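Local coordinates for protein mannitol dehydrogenase (Pseudomonas fluorescens, PDB 1LJ8) that binds NAD and probably catalyses the interconversion of D-mannitol and D-fructose as a mannitol 2-dehydrogenase, at residues A[303-308]-A[404-409]; A[377-382]-A[428-433]; A[389-394]-A[456-461]; A[410-415]-A[471-476]. All coordinates share one frame; numbering follows the deposited sequence.

Contact 1: A[303-308]-A[404-409]; sequences HLALTY and ALVVAA
Val406 of helix 401-413 straddles the backbone of Leu304 and Ala305 on helix 289-313, in a buried helix-helix packing in the helical C-terminal domain. Over these short segments the axes pass 8.7 Å apart and cross at 43°, a separation at which alanines such as Ala305 and Ala409 fit between the backbones. CB of Tyr308 faces the partner helix, and with CG anti to its carbonyl carbon (chi1 -61°) the ring leads away from it. This CB meets Ala409 CB at 3.7 Å, methylene against methyl. Farther out, the rim carbon CD1 passes 4.3 Å from Val406 O, approaching obliquely. One face of the ring carries Thr307 CG2, 3.6 Å above the plane and over the centre. The tip, OH, ends in a hydrogen bond to Cys375 O, so the buried hydroxyl is satisfied, while Trp410 and Tyr413 meet the ring at steep inclinations. Val406 divides its work between two methyls. CG2 rests on Ala305, 3.7 Å from Ala305 CB and equally near its CA; Tyr330 of helix 325-339 adjoins both residues. An alanine here, lacking both methyls, would probably open a gap over the backbone of Leu304 and Ala305 and leave the two helices joined chiefly through Tyr308 and Ala409. The branched side chain is compact enough to fill this seam without forcing the helices apart. Its other methyl, CG1, sits 4.2 Å from Leu304 CB and comes nearer still to the backbone, 3.6 Å from Leu304 O.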
loop_
_atom_site.group_PDB
_atom_site.type_symbol
_atom_site.label_atom_id
_atom_site.label_comp_id
_atom_site.label_asym_id
_atom_site.label_seq_id
_atom_site.Cartn_x
_atom_site.Cartn_y
_atom_site.Cartn_z
ATOM N N HIS A 303 12.481 2.123 1.035
ATOM C CA HIS A 303 11.815 3.062 0.096
ATOM C C HIS A 303 11.762 4.431 0.766
ATOM O O HIS A 303 12.114 5.435 0.142
ATOM C CB HIS A 303 10.382 2.609 -0.212
ATOM C CG HIS A 303 10.183 2.024 -1.574
ATOM N ND1 HIS A 303 8.984 1.431 -1.944
ATOM C CD2 HIS A 303 10.998 1.936 -2.657
ATOM C CE1 HIS A 303 9.077 1.003 -3.194
ATOM N NE2 HIS A 303 10.284 1.297 -3.649
ATOM N N LEU A 304 11.296 4.504 2.023
ATOM C CA LEU A 304 11.239 5.831 2.674
ATOM C C LEU A 304 12.603 6.445 2.858
ATOM O O LEU A 304 12.785 7.664 2.698
ATOM C CB LEU A 304 10.535 5.808 4.036
ATOM C CG LEU A 304 9.037 5.613 4.119
ATOM C CD1 LEU A 304 8.541 6.204 5.466
ATOM C CD2 LEU A 304 8.321 6.397 2.991
ATOM N N ALA A 305 13.589 5.614 3.186
ATOM C CA ALA A 305 14.944 6.148 3.362
ATOM C C ALA A 305 15.497 6.741 2.063
ATOM O O ALA A 305 16.261 7.708 2.082
ATOM C CB ALA A 305 15.894 5.033 3.881
ATOM N N LEU A 306 15.121 6.171 0.933
ATOM C CA LEU A 306 15.588 6.710 -0.349
ATOM C C LEU A 306 14.792 7.892 -0.903
ATOM O O LEU A 306 15.320 8.821 -1.560
ATOM C CB LEU A 306 15.475 5.639 -1.444
ATOM C CG LEU A 306 16.250 4.342 -1.283
ATOM C CD1 LEU A 306 15.814 3.290 -2.366
ATOM C CD2 LEU A 306 17.733 4.734 -1.438
ATOM N N THR A 307 13.503 7.840 -0.644
ATOM C CA THR A 307 12.600 8.751 -1.344
ATOM C C THR A 307 12.600 10.234 -1.040
ATOM O O THR A 307 12.488 11.061 -1.974
ATOM C CB THR A 307 11.174 8.160 -1.277
ATOM O OG1 THR A 307 10.453 8.594 -2.447
ATOM C CG2 THR A 307 10.400 8.633 -0.019
ATOM N N TYR A 308 12.759 10.621 0.214
ATOM C CA TYR A 308 12.753 12.048 0.519
ATOM C C TYR A 308 14.114 12.639 0.166
ATOM O O TYR A 308 14.180 13.719 -0.416
ATOM C CB TYR A 308 12.362 12.303 1.983
ATOM C CG TYR A 308 10.959 11.775 2.247
ATOM C CD1 TYR A 308 10.758 10.707 3.110
ATOM C CD2 TYR A 308 9.829 12.301 1.550
ATOM C CE1 TYR A 308 9.451 10.141 3.295
ATOM C CE2 TYR A 308 8.524 11.731 1.720
ATOM C CZ TYR A 308 8.363 10.659 2.594
ATOM O OH TYR A 308 7.113 10.071 2.755
ATOM N N ALA A 404 17.464 8.678 11.682
ATOM C CA ALA A 404 17.093 10.078 11.923
ATOM C C ALA A 404 17.164 10.861 10.627
ATOM O O ALA A 404 16.378 11.781 10.426
ATOM C CB ALA A 404 18.053 10.750 13.013
ATOM N N LEU A 405 18.090 10.503 9.752
ATOM C CA LEU A 405 18.234 11.227 8.478
ATOM C C LEU A 405 16.966 11.063 7.639
ATOM O O LEU A 405 16.601 11.989 6.921
ATOM C CB LEU A 405 19.481 10.723 7.685
ATOM C CG LEU A 405 19.698 11.396 6.311
ATOM C CD1 LEU A 405 19.956 12.928 6.531
ATOM C CD2 LEU A 405 20.900 10.747 5.580
ATOM N N VAL A 406 16.299 9.902 7.716
ATOM C CA VAL A 406 15.054 9.724 6.950
ATOM C C VAL A 406 14.011 10.769 7.396
ATOM O O VAL A 406 13.294 11.373 6.571
ATOM C CB VAL A 406 14.446 8.314 7.159
ATOM C CG1 VAL A 406 13.200 8.160 6.226
ATOM C CG2 VAL A 406 15.482 7.219 6.867
ATOM N N VAL A 407 13.891 10.951 8.717
ATOM C CA VAL A 407 12.925 11.892 9.286
ATOM C C VAL A 407 13.331 13.352 8.969
ATOM O O VAL A 407 12.470 14.202 8.697
ATOM C CB VAL A 407 12.784 11.681 10.841
ATOM C CG1 VAL A 407 11.682 12.628 11.439
ATOM C CG2 VAL A 407 12.391 10.234 11.122
ATOM N N ALA A 408 14.633 13.648 9.066
ATOM C CA ALA A 408 15.137 14.972 8.756
ATOM C C ALA A 408 14.873 15.271 7.249
ATOM O O ALA A 408 14.507 16.418 6.862
ATOM C CB ALA A 408 16.670 15.023 9.058
ATOM N N ALA A 409 15.089 14.257 6.411
ATOM C CA ALA A 409 14.891 14.429 4.947
ATOM C C ALA A 409 13.421 14.771 4.693
ATOM O O ALA A 409 13.098 15.650 3.885
ATOM C CB ALA A 409 15.271 13.127 4.188
#

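Contact 2: A[377-382]-A[428-433]; sequences DGSSKF and DPRAEF
Asp428 OD2 is held from two sides: Ser379 OG donates to its syn lone pair at 2.6 Å, and Arg430 N reaches its anti lone pair at 2.7 Å, closing an Asx turn. The other oxygen, OD1, takes Ser379 N on its syn lone pair at 3.0 Å in a nearly straight bond (168°), and a water bridges OD1 to Gly378 N. The carboxylate thus lies against the first turn of helix 378-385, whose leading N-H groups lack a carbonyl of their own helix and suit an acceptor. A leucine in its place would probably leave Ser379 N and OG without their acceptor and free the turn at Arg430. Asp377 is the N-cap of the same helix; with CG anti to the backbone N (chi1 -161°), its OD1 accepts from Ser380 OG at 2.6 Å and weakly from Ser380 N. Pro429 crosses Asp377 at about a right angle, its CD 3.2 Å from Asp377 OD1. The two carboxylates come within 4.2 Å, OD1 of Asp377 to OD2 of Asp428, a proximity the surrounding donors probably ease. Arg430 lays NH2 over the Phe433 ring and salt-bridges Glu453 through NH1. The contact ties helix 378-385 to the turn before helix 431-437, beside helix 452-455, with NAD about 6 Å from Asp377's side chain.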
loop_
_atom_site.group_PDB
_atom_site.type_symbol
_atom_site.label_atom_id
_atom_site.label_comp_id
_atom_site.label_asym_id
_atom_site.label_seq_id
_atom_site.Cartn_x
_atom_site.Cartn_y
_atom_site.Cartn_z
ATOM N N ASP A 377 2.088 10.370 1.282
ATOM C CA ASP A 377 1.494 9.948 2.543
ATOM C C ASP A 377 2.523 9.508 3.603
ATOM O O ASP A 377 2.332 8.501 4.327
ATOM C CB ASP A 377 0.481 8.802 2.246
ATOM C CG ASP A 377 -0.528 8.581 3.364
ATOM O OD1 ASP A 377 -0.571 9.400 4.327
ATOM O OD2 ASP A 377 -1.292 7.559 3.272
ATOM N N GLY A 378 3.597 10.278 3.699
ATOM C CA GLY A 378 4.601 9.988 4.723
ATOM C C GLY A 378 3.969 10.067 6.111
ATOM O O GLY A 378 4.397 9.341 7.024
ATOM N N SER A 379 2.979 10.958 6.301
ATOM C CA SER A 379 2.345 11.057 7.628
ATOM C C SER A 379 1.737 9.715 8.061
ATOM O O SER A 379 1.764 9.376 9.254
ATOM C CB SER A 379 1.278 12.168 7.661
ATOM O OG SER A 379 0.196 11.865 6.794
ATOM N N SER A 380 1.248 8.914 7.114
ATOM C CA SER A 380 0.702 7.607 7.487
ATOM C C SER A 380 1.754 6.494 7.395
ATOM O O SER A 380 1.631 5.470 8.081
ATOM C CB SER A 380 -0.474 7.179 6.563
ATOM O OG SER A 380 -1.498 8.182 6.457
ATOM N N LYS A 381 2.751 6.675 6.532
ATOM C CA LYS A 381 3.755 5.638 6.318
ATOM C C LYS A 381 4.845 5.577 7.380
ATOM O O LYS A 381 5.278 4.476 7.732
ATOM C CB LYS A 381 4.408 5.828 4.946
ATOM C CG LYS A 381 3.456 5.528 3.810
ATOM C CD LYS A 381 4.077 5.896 2.492
ATOM C CE LYS A 381 3.131 5.384 1.334
ATOM N NZ LYS A 381 3.667 5.828 0.038
ATOM N N PHE A 382 5.283 6.727 7.885
ATOM C CA PHE A 382 6.315 6.686 8.907
ATOM C C PHE A 382 6.072 5.733 10.083
ATOM O O PHE A 382 6.966 4.952 10.408
ATOM C CB PHE A 382 6.655 8.100 9.436
ATOM C CG PHE A 382 7.813 8.752 8.689
ATOM C CD1 PHE A 382 7.575 9.674 7.687
ATOM C CD2 PHE A 382 9.136 8.391 8.967
ATOM C CE1 PHE A 382 8.607 10.245 6.966
ATOM C CE2 PHE A 382 10.198 8.954 8.246
ATOM C CZ PHE A 382 9.936 9.895 7.234
ATOM N N ASP A 428 0.088 14.346 0.442
ATOM C CA ASP A 428 -0.150 13.759 1.755
ATOM C C ASP A 428 -1.527 14.205 2.186
ATOM O O ASP A 428 -1.883 15.371 2.000
ATOM C CB ASP A 428 0.908 14.296 2.728
ATOM C CG ASP A 428 0.933 13.563 4.068
ATOM O OD1 ASP A 428 2.021 12.983 4.354
ATOM O OD2 ASP A 428 -0.094 13.577 4.833
ATOM N N PRO A 429 -2.322 13.295 2.756
ATOM C CA PRO A 429 -3.670 13.684 3.191
ATOM C C PRO A 429 -3.630 14.747 4.285
ATOM O O PRO A 429 -4.602 15.451 4.509
ATOM C CB PRO A 429 -4.288 12.357 3.631
ATOM C CG PRO A 429 -3.084 11.522 4.077
ATOM C CD PRO A 429 -2.065 11.861 2.996
ATOM N N ARG A 430 -2.483 14.913 4.941
ATOM C CA ARG A 430 -2.372 15.923 5.979
ATOM C C ARG A 430 -1.305 16.924 5.562
ATOM O O ARG A 430 -0.565 17.431 6.398
ATOM C CB ARG A 430 -1.953 15.283 7.304
ATOM C CG ARG A 430 -2.863 14.136 7.722
ATOM C CD ARG A 430 -2.595 13.737 9.178
ATOM N NE ARG A 430 -2.936 14.824 10.108
ATOM C CZ ARG A 430 -2.649 14.817 11.409
ATOM N NH1 ARG A 430 -2.020 13.778 11.957
ATOM N NH2 ARG A 430 -2.980 15.870 12.171
ATOM N N ALA A 431 -1.240 17.213 4.271
ATOM C CA ALA A 431 -0.197 18.102 3.764
ATOM C C ALA A 431 -0.140 19.456 4.467
ATOM O O ALA A 431 0.930 19.890 4.948
ATOM C CB ALA A 431 -0.360 18.307 2.225
ATOM N N GLU A 432 -1.283 20.136 4.516
ATOM C CA GLU A 432 -1.326 21.460 5.127
ATOM C C GLU A 432 -0.784 21.411 6.553
ATOM O O GLU A 432 0.089 22.202 6.929
ATOM C CB GLU A 432 -2.760 21.987 5.092
ATOM C CG GLU A 432 -2.957 23.264 5.853
ATOM C CD GLU A 432 -3.995 24.142 5.176
ATOM O OE1 GLU A 432 -4.921 23.578 4.542
ATOM O OE2 GLU A 432 -3.875 25.384 5.267
ATOM N N PHE A 433 -1.299 20.469 7.327
ATOM C CA PHE A 433 -0.849 20.256 8.693
ATOM C C PHE A 433 0.681 19.990 8.755
ATOM O O PHE A 433 1.393 20.602 9.568
ATOM C CB PHE A 433 -1.602 19.071 9.298
ATOM C CG PHE A 433 -1.093 18.655 10.642
ATOM C CD1 PHE A 433 -1.475 19.341 11.790
ATOM C CD2 PHE A 433 -0.218 17.572 10.762
ATOM C CE1 PHE A 433 -0.994 18.955 13.054
ATOM C CE2 PHE A 433 0.270 17.174 12.002
ATOM C CZ PHE A 433 -0.118 17.864 13.165
HETATM O O HOH W 1 4.488 13.128 3.140
#

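Contact 3: A[389-394]-A[456-461]; sequences TINRLI and GTAIPN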
loop_
_atom_site.group_PDB
_atom_site.type_symbol
_atom_site.label_atom_id
_atom_site.label_comp_id
_atom_site.label_asym_id
_atom_site.label_seq_id
_atom_site.Cartn_x
_atom_site.Cartn_y
_atom_site.Cartn_z
ATOM N N THR A 389 11.430 0.665 13.693
ATOM C CA THR A 389 12.882 0.486 13.649
ATOM C C THR A 389 13.547 1.529 14.557
ATOM O O THR A 389 14.425 1.181 15.359
ATOM C CB THR A 389 13.413 0.628 12.172
ATOM O OG1 THR A 389 12.935 -0.496 11.417
ATOM C CG2 THR A 389 14.957 0.690 12.128
ATOM N N ILE A 390 13.168 2.811 14.416
ATOM C CA ILE A 390 13.748 3.863 15.252
ATOM C C ILE A 390 13.535 3.546 16.736
ATOM O O ILE A 390 14.460 3.685 17.548
ATOM C CB ILE A 390 13.118 5.246 14.957
ATOM C CG1 ILE A 390 13.587 5.713 13.563
ATOM C CG2 ILE A 390 13.563 6.305 16.012
ATOM C CD1 ILE A 390 12.809 6.920 13.049
ATOM N N ASN A 391 12.322 3.143 17.093
ATOM C CA ASN A 391 12.066 2.867 18.519
ATOM C C ASN A 391 12.981 1.780 19.061
ATOM O O ASN A 391 13.403 1.808 20.230
ATOM C CB ASN A 391 10.609 2.416 18.752
ATOM C CG ASN A 391 9.614 3.551 18.598
ATOM O OD1 ASN A 391 9.993 4.734 18.609
ATOM N ND2 ASN A 391 8.326 3.196 18.427
ATOM N N ARG A 392 13.237 0.783 18.241
ATOM C CA ARG A 392 14.104 -0.308 18.680
ATOM C C ARG A 392 15.532 0.227 18.843
ATOM O O ARG A 392 16.255 -0.134 19.770
ATOM C CB ARG A 392 14.042 -1.458 17.651
ATOM C CG ARG A 392 15.073 -2.584 17.849
ATOM C CD ARG A 392 14.851 -3.307 19.221
ATOM N NE ARG A 392 15.623 -4.552 19.226
ATOM C CZ ARG A 392 15.174 -5.708 18.718
ATOM N NH1 ARG A 392 13.958 -5.788 18.186
ATOM N NH2 ARG A 392 15.978 -6.771 18.694
ATOM N N LEU A 393 15.968 1.091 17.934
ATOM C CA LEU A 393 17.321 1.629 18.072
ATOM C C LEU A 393 17.431 2.459 19.352
ATOM O O LEU A 393 18.431 2.378 20.077
ATOM C CB LEU A 393 17.693 2.508 16.868
ATOM C CG LEU A 393 17.638 1.815 15.484
ATOM C CD1 LEU A 393 17.951 2.806 14.333
ATOM C CD2 LEU A 393 18.661 0.672 15.478
ATOM N N ILE A 394 16.384 3.221 19.655
ATOM C CA ILE A 394 16.380 4.044 20.863
ATOM C C ILE A 394 16.419 3.121 22.089
ATOM O O ILE A 394 17.258 3.297 22.970
ATOM C CB ILE A 394 15.131 4.951 20.915
ATOM C CG1 ILE A 394 15.277 6.075 19.866
ATOM C CG2 ILE A 394 14.967 5.569 22.366
ATOM C CD1 ILE A 394 13.946 6.844 19.654
ATOM N N GLY A 456 5.069 8.603 17.666
ATOM C CA GLY A 456 5.078 7.902 18.938
ATOM C C GLY A 456 5.675 8.691 20.073
ATOM O O GLY A 456 5.893 9.895 19.938
ATOM N N THR A 457 5.954 8.021 21.197
ATOM C CA THR A 457 6.440 8.725 22.383
ATOM C C THR A 457 7.909 8.549 22.745
ATOM O O THR A 457 8.404 9.255 23.622
ATOM C CB THR A 457 5.601 8.341 23.626
ATOM O OG1 THR A 457 5.646 6.924 23.803
ATOM C CG2 THR A 457 4.145 8.784 23.445
ATOM N N ALA A 458 8.604 7.630 22.094
ATOM C CA ALA A 458 10.036 7.422 22.363
ATOM C C ALA A 458 10.867 8.495 21.668
ATOM O O ALA A 458 11.716 9.127 22.294
ATOM C CB ALA A 458 10.490 6.047 21.883
ATOM N N ILE A 459 10.606 8.695 20.379
ATOM C CA ILE A 459 11.324 9.691 19.567
ATOM C C ILE A 459 11.415 11.109 20.191
ATOM O O ILE A 459 12.505 11.641 20.364
ATOM C CB ILE A 459 10.688 9.725 18.126
ATOM C CG1 ILE A 459 11.296 8.588 17.278
ATOM C CG2 ILE A 459 10.901 11.073 17.419
ATOM C CD1 ILE A 459 10.458 8.314 15.994
ATOM N N PRO A 460 10.279 11.729 20.545
ATOM C CA PRO A 460 10.355 13.076 21.137
ATOM C C PRO A 460 11.024 13.124 22.500
ATOM O O PRO A 460 11.494 14.151 22.914
ATOM C CB PRO A 460 8.885 13.508 21.220
ATOM C CG PRO A 460 8.158 12.196 21.347
ATOM C CD PRO A 460 8.882 11.346 20.310
ATOM N N ASN A 461 11.067 12.003 23.190
ATOM C CA ASN A 461 11.663 11.954 24.522
ATOM C C ASN A 461 13.085 11.416 24.527
ATOM O O ASN A 461 13.685 11.190 25.602
ATOM C CB ASN A 461 10.736 11.133 25.431
ATOM C CG ASN A 461 9.441 11.886 25.721
ATOM O OD1 ASN A 461 9.480 12.902 26.398
ATOM N ND2 ASN A 461 8.303 11.422 25.170
HETATM O O HOH W 2 8.567 6.925 19.240
#
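The amide of Asn391 brings OD1 to the loop, 3.6 Å from Ala458 CB, where it accepts a hydrogen bond from a water at 2.7 Å. Here helix 387-396 packs on the loop between helices 452-455 and 463-488 of the helical C-terminal domain. The water in turn accepts from Ile459 N, so it links the amide to a backbone N-H across the contact. A second amide, that of Asn461, braces the loop from within: ND2 donates to Thr457 O at 2.7 Å, almost straight (176°) and in the plane of both groups. Gly456 follows helix 452-455 with a positive phi of 74°, a conformation glycine adopts easily. Apart from the water bridge the contact is made largely by isoleucines, whose branched, wholly apolar chains suit a boundary also lined by Phe465. Ile394 extends CD1 to the backbone of the loop, 3.9 Å from Ile459 CA, and touches Ile459 CG1 and Ala458 CB as well. Ile390 and Ile459 cross at about a right angle. CG2 of Ile390, anti to the backbone N, makes this pair's closest approach: it meets Ile459 CD1 at 3.7 Å and presses on Ile459 CG1 at 3.5 Å, tighter than usual carbon contact.

Contact 4: A[410-415]-A[471-476]; sequences WALYLK and RCYGSL
Tyr473 pushes the edge of its ring against the backbone between Ala411 and Leu412, and gives up more surface to the contact than any other residue of the two segments. CE1 lies 3.6 Å from Leu412 N, which sits near the ring plane, and Ala411 CB approaches CD1 obliquely at 3.9 Å. Having CG anti to the backbone N (chi1 -177°) carries the ring out from its helix to reach this position. The small methyl of Ala411 leaves the ring room to come so close.

Leu412 makes the aliphatic contacts. It stands at about a right angle to Tyr473 and forks: CD1 reaches Tyr473 OH at 3.7 Å, while CD2 rests on Leu476 CB, also at 3.7 Å. The forked chain can therefore touch two residues of one helix. This is helix-helix packing in the C-terminal domain, joining helix 401-413 to the long helix 463-488, with Ile444 of helix 444-448 against Ala411 and Tyr473.

Polar ends find partners beyond the two segments. Tyr473 OH is hydrogen-bonded to Asp441 OD2. Lys415, bent at chi3 and chi4, lays its apolar CD 3.5 Å from that same Tyr473 OH, and turns its NZ to hydrogen-bond with Val438 O.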
loop_
_atom_site.group_PDB
_atom_site.type_symbol
_atom_site.label_atom_id
_atom_site.label_comp_id
_atom_site.label_asym_id
_atom_site.label_seq_id
_atom_site.Cartn_x
_atom_site.Cartn_y
_atom_site.Cartn_z
ATOM N N TRP A 410 12.524 14.043 5.356
ATOM C CA TRP A 410 11.084 14.332 5.193
ATOM C C TRP A 410 10.787 15.772 5.640
ATOM O O TRP A 410 10.032 16.500 4.964
ATOM C CB TRP A 410 10.229 13.365 6.048
ATOM C CG TRP A 410 8.748 13.533 5.845
ATOM C CD1 TRP A 410 8.080 13.448 4.641
ATOM C CD2 TRP A 410 7.733 13.736 6.852
ATOM N NE1 TRP A 410 6.714 13.567 4.851
ATOM C CE2 TRP A 410 6.474 13.747 6.185
ATOM C CE3 TRP A 410 7.763 13.897 8.235
ATOM C CZ2 TRP A 410 5.254 13.919 6.867
ATOM C CZ3 TRP A 410 6.541 14.073 8.930
ATOM C CH2 TRP A 410 5.303 14.082 8.229
ATOM N N ALA A 411 11.382 16.187 6.771
ATOM C CA ALA A 411 11.132 17.528 7.285
ATOM C C ALA A 411 11.527 18.600 6.273
ATOM O O ALA A 411 10.761 19.565 6.028
ATOM C CB ALA A 411 11.893 17.772 8.644
ATOM N N LEU A 412 12.696 18.432 5.679
ATOM C CA LEU A 412 13.178 19.437 4.715
ATOM C C LEU A 412 12.355 19.339 3.434
ATOM O O LEU A 412 11.988 20.350 2.853
ATOM C CB LEU A 412 14.664 19.237 4.410
ATOM C CG LEU A 412 15.301 20.328 3.499
ATOM C CD1 LEU A 412 15.116 21.721 4.098
ATOM C CD2 LEU A 412 16.757 20.073 3.313
ATOM N N TYR A 413 12.034 18.116 3.045
ATOM C CA TYR A 413 11.224 17.854 1.844
ATOM C C TYR A 413 9.858 18.562 1.949
ATOM O O TYR A 413 9.323 19.055 0.938
ATOM C CB TYR A 413 11.050 16.343 1.722
ATOM C CG TYR A 413 9.811 15.924 0.974
ATOM C CD1 TYR A 413 9.853 15.699 -0.407
ATOM C CD2 TYR A 413 8.604 15.702 1.652
ATOM C CE1 TYR A 413 8.732 15.259 -1.086
ATOM C CE2 TYR A 413 7.447 15.242 0.959
ATOM C CZ TYR A 413 7.534 15.028 -0.397
ATOM O OH TYR A 413 6.426 14.572 -1.107
ATOM N N LEU A 414 9.285 18.617 3.153
ATOM C CA LEU A 414 7.975 19.271 3.343
ATOM C C LEU A 414 7.972 20.771 2.999
ATOM O O LEU A 414 6.902 21.383 2.856
ATOM C CB LEU A 414 7.485 19.099 4.778
ATOM C CG LEU A 414 7.040 17.658 5.083
ATOM C CD1 LEU A 414 6.886 17.444 6.602
ATOM C CD2 LEU A 414 5.714 17.355 4.347
ATOM N N LYS A 415 9.148 21.382 2.887
ATOM C CA LYS A 415 9.159 22.805 2.540
ATOM C C LYS A 415 8.804 23.005 1.061
ATOM O O LYS A 415 8.551 24.141 0.629
ATOM C CB LYS A 415 10.512 23.445 2.903
ATOM C CG LYS A 415 10.731 23.495 4.427
ATOM C CD LYS A 415 12.065 24.162 4.829
ATOM C CE LYS A 415 11.890 25.626 5.201
ATOM N NZ LYS A 415 11.228 25.772 6.540
ATOM N N ARG A 471 21.010 17.534 13.753
ATOM C CA ARG A 471 22.297 17.529 13.004
ATOM C C ARG A 471 21.985 17.247 11.515
ATOM O O ARG A 471 22.493 17.910 10.601
ATOM C CB ARG A 471 23.218 16.363 13.449
ATOM C CG ARG A 471 23.848 16.474 14.806
ATOM C CD ARG A 471 24.955 15.453 14.939
ATOM N NE ARG A 471 24.509 14.078 15.215
ATOM C CZ ARG A 471 24.201 13.638 16.433
ATOM N NH1 ARG A 471 24.266 14.450 17.473
ATOM N NH2 ARG A 471 23.902 12.364 16.637
ATOM N N CYS A 472 21.196 16.209 11.301
ATOM C CA CYS A 472 20.827 15.803 9.937
ATOM C C CYS A 472 20.090 16.885 9.193
ATOM O O CYS A 472 20.418 17.189 8.028
ATOM C CB CYS A 472 19.974 14.495 9.950
ATOM S SG CYS A 472 20.969 13.010 10.362
ATOM N N TYR A 473 19.082 17.464 9.831
ATOM C CA TYR A 473 18.316 18.524 9.159
ATOM C C TYR A 473 19.214 19.727 8.776
ATOM O O TYR A 473 19.171 20.232 7.638
ATOM C CB TYR A 473 17.189 18.965 10.061
ATOM C CG TYR A 473 16.308 20.009 9.425
ATOM C CD1 TYR A 473 15.263 19.643 8.590
ATOM C CD2 TYR A 473 16.578 21.367 9.599
ATOM C CE1 TYR A 473 14.496 20.622 7.926
ATOM C CE2 TYR A 473 15.839 22.364 8.944
ATOM C CZ TYR A 473 14.798 21.975 8.103
ATOM O OH TYR A 473 14.062 22.925 7.410
ATOM N N GLY A 474 20.024 20.196 9.735
ATOM C CA GLY A 474 20.905 21.311 9.426
ATOM C C GLY A 474 21.873 20.970 8.303
ATOM O O GLY A 474 22.130 21.810 7.429
ATOM N N SER A 475 22.402 19.752 8.307
ATOM C CA SER A 475 23.357 19.387 7.276
ATOM C C SER A 475 22.643 19.332 5.908
ATOM O O SER A 475 23.142 19.843 4.898
ATOM C CB SER A 475 23.989 18.040 7.589
ATOM O OG SER A 475 24.961 17.728 6.606
ATOM N N LEU A 476 21.473 18.715 5.876
ATOM C CA LEU A 476 20.770 18.677 4.599
ATOM C C LEU A 476 20.521 20.094 4.038
ATOM O O LEU A 476 20.697 20.364 2.837
ATOM C CB LEU A 476 19.426 17.931 4.786
ATOM C CG LEU A 476 19.559 16.405 4.884
ATOM C CD1 LEU A 476 18.129 15.804 5.087
ATOM C CD2 LEU A 476 20.179 15.840 3.598
#

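In the fold
All four contacts lie in the helical C-terminal domain. Contact 1 is wholly buried and apolar; contact 4 touches it, carrying the packing on to helix 463-488 and to the more exposed Lys415. Contact 2 adjoins both through Phe382, which packs on Val406, Val407 and Trp410, yet its chemistry is different: helix-start N-H groups, hydroxyls and carboxylates on the side near NAD. Contact 3 lies away from the NAD site, partly buried, combining isoleucine packing with a water bridge; it touches contact 1 through Ile390 and Val407 but reaches neither contact 2 nor contact 4. Contacts 1 and 4 share helix 401-413, which contacts 2 and 3 touch through Phe382 and Ile390.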